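Local coordinates for protein ORF34P2 (Lactococcus phage p2, PDB 2WKD) that binds single-stranded DNA, probably with nanomolar affinity and without sequence specificity, at residues 26-31 against 58-63. The protein carries 2 engineered substitutions. Residues are numbered along the deposited sequence; the frame is centred on the assembly and turned at random.
Sequences KIISVP and DTVTVS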
ATOM      1  N   LYS A  26      -6.285 -19.467  -8.072  1.00 32.04           N
ATOM      2  CA  LYS A  26      -6.296 -18.199  -8.768  1.00 32.45           C
ATOM      3  C   LYS A  26      -5.212 -17.304  -8.185  1.00 34.60           C
ATOM      4  O   LYS A  26      -5.023 -17.253  -6.955  1.00 37.40           O
ATOM      5  CB  LYS A  26      -7.660 -17.518  -8.649  1.00 32.12           C
ATOM      6  CG  LYS A  26      -8.753 -18.103  -9.524  1.00 31.45           C
ATOM      7  CD  LYS A  26      -9.988 -17.210  -9.471  1.00 28.57           C
ATOM      8  CE  LYS A  26     -11.144 -17.825 -10.259  1.00 33.31           C
ATOM      9  NZ  LYS A  26     -11.585 -19.156  -9.741  1.00 29.81           N
ATOM     10  N   ILE A  27      -4.482 -16.625  -9.060  1.00 33.96           N
ATOM     11  CA  ILE A  27      -3.528 -15.594  -8.641  1.00 37.53           C
ATOM     12  C   ILE A  27      -3.898 -14.292  -9.344  1.00 37.22           C
ATOM     13  O   ILE A  27      -3.999 -14.257 -10.580  1.00 35.13           O
ATOM     14  CB  ILE A  27      -2.064 -15.947  -8.993  1.00 38.27           C
ATOM     15  CG1 ILE A  27      -1.635 -17.250  -8.321  1.00 44.53           C
ATOM     16  CG2 ILE A  27      -1.121 -14.802  -8.591  1.00 37.57           C
ATOM     17  CD1 ILE A  27      -0.223 -17.705  -8.708  1.00 59.32           C
ATOM     18  N   ILE A  28      -4.111 -13.239  -8.552  1.00 37.08           N
ATOM     19  CA  ILE A  28      -4.426 -11.916  -9.085  1.00 37.01           C
ATOM     20  C   ILE A  28      -3.181 -11.029  -9.051  1.00 37.17           C
ATOM     21  O   ILE A  28      -2.333 -11.165  -8.163  1.00 39.60           O
ATOM     22  CB  ILE A  28      -5.619 -11.253  -8.325  1.00 36.76           C
ATOM     23  CG1 ILE A  28      -6.253 -10.142  -9.176  1.00 35.20           C
ATOM     24  CG2 ILE A  28      -5.183 -10.756  -6.930  1.00 37.90           C
ATOM     25  CD1 ILE A  28      -7.524  -9.533  -8.595  1.00 32.18           C
ATOM     26  N   SER A  29      -3.074 -10.139 -10.032  1.00 37.47           N
ATOM     27  CA  SER A  29      -1.973  -9.184 -10.118  1.00 36.53           C
ATOM     28  C   SER A  29      -2.582  -7.789 -10.117  1.00 33.60           C
ATOM     29  O   SER A  29      -3.363  -7.447 -11.004  1.00 33.19           O
ATOM     30  CB  SER A  29      -1.145  -9.435 -11.390  1.00 36.50           C
ATOM     31  OG  SER A  29      -0.065  -8.507 -11.500  1.00 45.75           O
ATOM     32  N   VAL A  30      -2.259  -7.008  -9.089  1.00 33.09           N
ATOM     33  CA  VAL A  30      -2.864  -5.672  -8.885  1.00 32.28           C
ATOM     34  C   VAL A  30      -1.815  -4.552  -8.762  1.00 31.99           C
ATOM     35  O   VAL A  30      -0.716  -4.792  -8.248  1.00 31.45           O
ATOM     36  CB  VAL A  30      -3.818  -5.649  -7.645  1.00 34.99           C
ATOM     37  CG1 VAL A  30      -5.032  -6.578  -7.876  1.00 33.76           C
ATOM     38  CG2 VAL A  30      -3.079  -6.026  -6.347  1.00 30.48           C
ATOM     39  N   PRO A  31      -2.149  -3.325  -9.228  1.00 33.35           N
ATOM     40  CA  PRO A  31      -1.195  -2.193  -9.160  1.00 33.54           C
ATOM     41  C   PRO A  31      -1.031  -1.712  -7.713  1.00 33.75           C
ATOM     42  O   PRO A  31      -2.023  -1.564  -6.991  1.00 32.40           O
ATOM     43  CB  PRO A  31      -1.869  -1.107 -10.011  1.00 31.44           C
ATOM     44  CG  PRO A  31      -3.328  -1.380  -9.899  1.00 36.11           C
ATOM     45  CD  PRO A  31      -3.454  -2.909  -9.792  1.00 34.16           C
ATOM     46  N   ASP A  58     -15.788 -11.599  -9.823  1.00 31.56           N
ATOM     47  CA  ASP A  58     -15.955 -11.052  -8.475  1.00 33.13           C
ATOM     48  C   ASP A  58     -15.111  -9.793  -8.292  1.00 32.76           C
ATOM     49  O   ASP A  58     -14.032  -9.670  -8.884  1.00 33.31           O
ATOM     50  CB  ASP A  58     -15.536 -12.081  -7.415  1.00 32.41           C
ATOM     51  CG  ASP A  58     -16.544 -13.205  -7.238  1.00 38.59           C
ATOM     52  OD1 ASP A  58     -17.624 -13.185  -7.885  1.00 37.54           O
ATOM     53  OD2 ASP A  58     -16.237 -14.124  -6.439  1.00 39.43           O
ATOM     54  N   THR A  59     -15.601  -8.872  -7.463  1.00 32.50           N
ATOM     55  CA  THR A  59     -14.792  -7.745  -6.981  1.00 33.16           C
ATOM     56  C   THR A  59     -14.261  -8.178  -5.615  1.00 33.27           C
ATOM     57  O   THR A  59     -15.020  -8.751  -4.798  1.00 31.89           O
ATOM     58  CB  THR A  59     -15.622  -6.444  -6.855  1.00 35.64           C
ATOM     59  OG1 THR A  59     -16.255  -6.154  -8.106  1.00 38.20           O
ATOM     60  CG2 THR A  59     -14.754  -5.242  -6.434  1.00 34.20           C
ATOM     61  N   VAL A  60     -12.960  -7.951  -5.392  1.00 29.01           N
ATOM     62  CA  VAL A  60     -12.303  -8.343  -4.149  1.00 30.67           C
ATOM     63  C   VAL A  60     -11.482  -7.214  -3.550  1.00 32.31           C
ATOM     64  O   VAL A  60     -11.023  -6.311  -4.263  1.00 33.41           O
ATOM     65  CB  VAL A  60     -11.357  -9.559  -4.345  1.00 31.50           C
ATOM     66  CG1 VAL A  60     -12.156 -10.815  -4.705  1.00 34.34           C
ATOM     67  CG2 VAL A  60     -10.278  -9.250  -5.405  1.00 32.95           C
ATOM     68  N   THR A  61     -11.299  -7.284  -2.237  1.00 31.28           N
ATOM     69  CA  THR A  61     -10.354  -6.431  -1.547  1.00 36.77           C
ATOM     70  C   THR A  61      -9.168  -7.284  -1.090  1.00 36.62           C
ATOM     71  O   THR A  61      -9.330  -8.218  -0.307  1.00 39.52           O
ATOM     72  CB  THR A  61     -11.032  -5.692  -0.376  1.00 34.53           C
ATOM     73  OG1 THR A  61     -11.983  -4.773  -0.916  1.00 40.14           O
ATOM     74  CG2 THR A  61     -10.040  -4.895   0.430  1.00 34.66           C
ATOM     75  N   VAL A  62      -7.986  -6.975  -1.609  1.00 36.51           N
ATOM     76  CA  VAL A  62      -6.753  -7.631  -1.164  1.00 33.15           C
ATOM     77  C   VAL A  62      -5.932  -6.702  -0.263  1.00 33.38           C
ATOM     78  O   VAL A  62      -5.537  -5.599  -0.680  1.00 34.27           O
ATOM     79  CB  VAL A  62      -5.914  -8.101  -2.343  1.00 34.81           C
ATOM     80  CG1 VAL A  62      -4.679  -8.846  -1.833  1.00 34.45           C
ATOM     81  CG2 VAL A  62      -6.759  -9.005  -3.259  1.00 35.79           C
ATOM     82  N   SER A  63      -5.686  -7.158   0.970  1.00 31.06           N
ATOM     83  CA  SER A  63      -5.014  -6.354   1.976  1.00 29.95           C
ATOM     84  C   SER A  63      -3.923  -7.129   2.718  1.00 30.21           C
ATOM     85  O   SER A  63      -4.174  -8.189   3.279  1.00 30.25           O
ATOM     86  CB  SER A  63      -6.030  -5.800   2.976  1.00 28.62           C
ATOM     87  OG  SER A  63      -5.442  -4.837   3.838  1.00 30.24           O
TER
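Inside the curled beta-sheet of this OB-type domain, Ile28 on strand 25-31 meets Val60 and Val62 on strand 59-68. The two strands are not neighbours in the sheet: strands 77-87 and 45-49 stand between them in its order, and the curl brings their inner faces together near the centre of the chain. No hydrogen bond crosses between the two segments, so side chains alone make the contact.

Ile28 works as a fork. Its CG1 lies anti to the backbone N (chi1 -160°) and CD1 anti to CA (chi2 173°), an extended arm that carries CD1 to within 4.2 Å of Val60 CG2. The shorter branch approaches the other valine, with Ile28 CG2 4.4 Å from Val62 CG2. Isoleucine suits the place because its two branches, of unequal length, serve two partners at once. The valines sit two residues apart, so the alternation of the strand turns both inward, and their CG2 methyls lie side by side, Val60 CG2 being 4.1 Å from Val62 CG2.

Val30, also buried, flanks the junction: its CG1 packs 3.9 Å from Ile28 CD1, while its side chain leans on Phe79, which Val62 also touches. The residues between the valines and after them face the other way and are polar. Thr61 OG1 is hydrogen-bonded to Thr7 OG1, and Ser63 OG to Thr5 OG1, joining side chains of strands 59-68 and 2-9.

Methyl-to-methyl contacts of this kind have little directionality. The backbone pairing of strand 25-31 lies elsewhere, as between Ile28 and Ala48 of strand 45-49; toward 58-63 it offers apolar packing, and burial of these branched aliphatic groups probably contributes to closing the two faces on each other.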